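Local structure of beta-lactamase (Sphaerobacter thermophilus, 4EWF) at residues A[88-93]-A[106-111]. The protein probably hydrolyses beta-lactams to substituted beta-amino acids, as a member of the class A beta-lactamase family. Sequence-based numbering, arbitrary orientation. Where two conformers were deposited one is given.
With SO4 (sulfate ion), chain F.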
loop_
_atom_site.group_PDB
_atom_site.type_symbol
_atom_site.label_atom_id
_atom_site.label_comp_id
_atom_site.label_asym_id
_atom_site.label_seq_id
_atom_site.Cartn_x
_atom_site.Cartn_y
_atom_site.Cartn_z
ATOM N N SER A 88 -12.583 4.997 -7.147
ATOM C CA SER A 88 -12.281 3.606 -7.463
ATOM C C SER A 88 -13.185 2.630 -6.688
ATOM O O SER A 88 -13.632 2.914 -5.572
ATOM C CB SER A 88 -10.804 3.339 -7.166
ATOM O OG SER A 88 -10.518 3.731 -5.834
ATOM N N GLY A 89 -13.463 1.484 -7.296
ATOM C CA GLY A 89 -14.336 0.511 -6.684
ATOM C C GLY A 89 -15.424 0.032 -7.624
ATOM O O GLY A 89 -15.567 0.516 -8.753
ATOM N N VAL A 90 -16.193 -0.930 -7.146
ATOM C CA VAL A 90 -17.269 -1.505 -7.933
ATOM C C VAL A 90 -18.619 -1.387 -7.192
ATOM O O VAL A 90 -19.705 -1.280 -7.813
ATOM C CB VAL A 90 -16.896 -2.956 -8.323
ATOM C CG1 VAL A 90 -17.032 -3.914 -7.144
ATOM C CG2 VAL A 90 -17.694 -3.407 -9.492
ATOM N N LEU A 91 -18.560 -1.358 -5.866
ATOM C CA LEU A 91 -19.795 -1.317 -5.066
ATOM C C LEU A 91 -20.664 -0.113 -5.380
ATOM O O LEU A 91 -21.891 -0.204 -5.320
ATOM C CB LEU A 91 -19.486 -1.356 -3.561
ATOM C CG LEU A 91 -18.847 -2.660 -3.063
ATOM C CD1 LEU A 91 -18.595 -2.611 -1.545
ATOM C CD2 LEU A 91 -19.718 -3.869 -3.424
ATOM N N LEU A 92 -20.040 1.010 -5.726
ATOM C CA LEU A 92 -20.828 2.189 -6.024
ATOM C C LEU A 92 -21.835 1.986 -7.126
ATOM O O LEU A 92 -22.783 2.740 -7.203
ATOM C CB LEU A 92 -19.982 3.436 -6.317
ATOM C CG LEU A 92 -18.738 3.552 -7.208
ATOM C CD1 LEU A 92 -18.401 2.355 -8.095
ATOM C CD2 LEU A 92 -18.775 4.874 -7.986
ATOM N N HIS A 93 -21.646 0.976 -7.971
ATOM C CA HIS A 93 -22.567 0.753 -9.084
ATOM C C HIS A 93 -23.390 -0.526 -8.945
ATOM O O HIS A 93 -24.162 -0.865 -9.841
ATOM C CB HIS A 93 -21.807 0.711 -10.413
ATOM C CG HIS A 93 -21.106 1.988 -10.747
ATOM N ND1 HIS A 93 -21.766 3.194 -10.848
ATOM C CD2 HIS A 93 -19.802 2.248 -11.009
ATOM C CE1 HIS A 93 -20.897 4.145 -11.142
ATOM N NE2 HIS A 93 -19.699 3.598 -11.251
ATOM N N VAL A 106 -12.859 -6.489 2.832
ATOM C CA VAL A 106 -11.400 -6.400 2.888
ATOM C C VAL A 106 -10.836 -6.664 1.499
ATOM O O VAL A 106 -9.975 -5.928 1.016
ATOM C CB VAL A 106 -10.809 -7.414 3.908
ATOM C CG1 VAL A 106 -9.277 -7.412 3.863
ATOM C CG2 VAL A 106 -11.294 -7.065 5.304
ATOM N N TYR A 107 -11.351 -7.703 0.845
ATOM C CA TYR A 107 -10.875 -8.061 -0.487
ATOM C C TYR A 107 -11.059 -6.940 -1.517
ATOM O O TYR A 107 -10.120 -6.600 -2.246
ATOM C CB TYR A 107 -11.517 -9.364 -1.006
ATOM C CG TYR A 107 -11.205 -9.541 -2.471
ATOM C CD1 TYR A 107 -9.942 -9.965 -2.881
ATOM C CD2 TYR A 107 -12.143 -9.228 -3.445
ATOM C CE1 TYR A 107 -9.627 -10.086 -4.212
ATOM C CE2 TYR A 107 -11.842 -9.349 -4.784
ATOM C CZ TYR A 107 -10.584 -9.772 -5.159
ATOM O OH TYR A 107 -10.274 -9.899 -6.484
ATOM N N LEU A 108 -12.259 -6.366 -1.580
ATOM C CA LEU A 108 -12.529 -5.250 -2.488
ATOM C C LEU A 108 -11.686 -4.016 -2.160
ATOM O O LEU A 108 -11.181 -3.324 -3.049
ATOM C CB LEU A 108 -14.026 -4.897 -2.489
ATOM C CG LEU A 108 -14.932 -6.012 -3.014
ATOM C CD1 LEU A 108 -16.381 -5.653 -2.764
ATOM C CD2 LEU A 108 -14.685 -6.266 -4.498
ATOM N N THR A 109 -11.521 -3.758 -0.870
ATOM C CA THR A 109 -10.684 -2.654 -0.404
ATOM C C THR A 109 -9.228 -2.755 -0.933
ATOM O O THR A 109 -8.670 -1.784 -1.449
ATOM C CB THR A 109 -10.700 -2.570 1.144
ATOM O OG1 THR A 109 -11.997 -2.136 1.587
ATOM C CG2 THR A 109 -9.648 -1.575 1.657
ATOM N N ILE A 110 -8.649 -3.943 -0.826
ATOM C CA ILE A 110 -7.247 -4.170 -1.173
ATOM C C ILE A 110 -7.017 -4.414 -2.672
ATOM O O ILE A 110 -6.129 -3.807 -3.271
ATOM C CB ILE A 110 -6.664 -5.350 -0.344
ATOM C CG1 ILE A 110 -6.717 -5.023 1.151
ATOM C CG2 ILE A 110 -5.242 -5.660 -0.764
ATOM C CD1 ILE A 110 -5.972 -3.723 1.539
ATOM N N SER A 111 -7.804 -5.302 -3.270
ATOM C CA SER A 111 -7.559 -5.739 -4.646
ATOM C C SER A 111 -7.754 -4.636 -5.683
ATOM O O SER A 111 -6.951 -4.494 -6.616
ATOM C CB SER A 111 -8.449 -6.940 -5.007
ATOM O OG SER A 111 -9.816 -6.567 -5.018
HETATM S S SO4 F . -25.257 4.031 -10.912
HETATM O O1 SO4 F . -25.803 4.653 -9.705
HETATM O O2 SO4 F . -24.102 3.215 -10.557
HETATM O O3 SO4 F . -26.260 3.173 -11.540
HETATM O O4 SO4 F . -24.846 5.072 -11.851
#
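A single side chain, Leu108, carries the helix's whole share of this contact, its two methyl groups divided between two neighbours in the loop. CD1 of Leu108 lies 3.8 Å from CD2 of Leu91 and nearly as close to CG and CD1, so that one methyl meets the forked end of the other leucine. The two side chains cross at about a right angle. In Leu108, CG stands anti to the carbonyl carbon (chi1 -64°), and the chain runs on extended to CD1, while CD2 branches off toward Val90. That second branch makes a looser touch, CD2 of Leu108 being 4.2 Å from CG1 of Val90.

The direct contact between the segments thus amounts to a few methyl touches, while polar links between the loop and the helix end run through Asp114, which follows the helix. Its OD1 accepts from the backbone N of both Val90 and Leu91, gripping the turn just where the short 3-10 segment 91-93 begins, and its backbone is bonded to that of Leu108. Leu98 packs on Leu91 from within the same loop.

Internal to the last turn of the helix, the carbonyl O of Tyr107 receives two bonds, from the backbone N of Ser111 at 2.8 Å and from its hydroxyl OG, also at 2.8 Å. The hydroxyl comes from above the carbonyl plane, 40° out of it, and also sits over one face of the Tyr107 ring, toward the rim.

The Leu108 methyls and the Asp114 bonds join the loop between strands 76-78 and 99-101 to helix 102-111. Ser88 adds a bond from OG to the carbonyl O of Ser113 and a backbone link to Asn115, so the 88-93 loop is tied to Ser113-Asp114-Asn115, probably the SDN loop of the class A beta-lactamase active site.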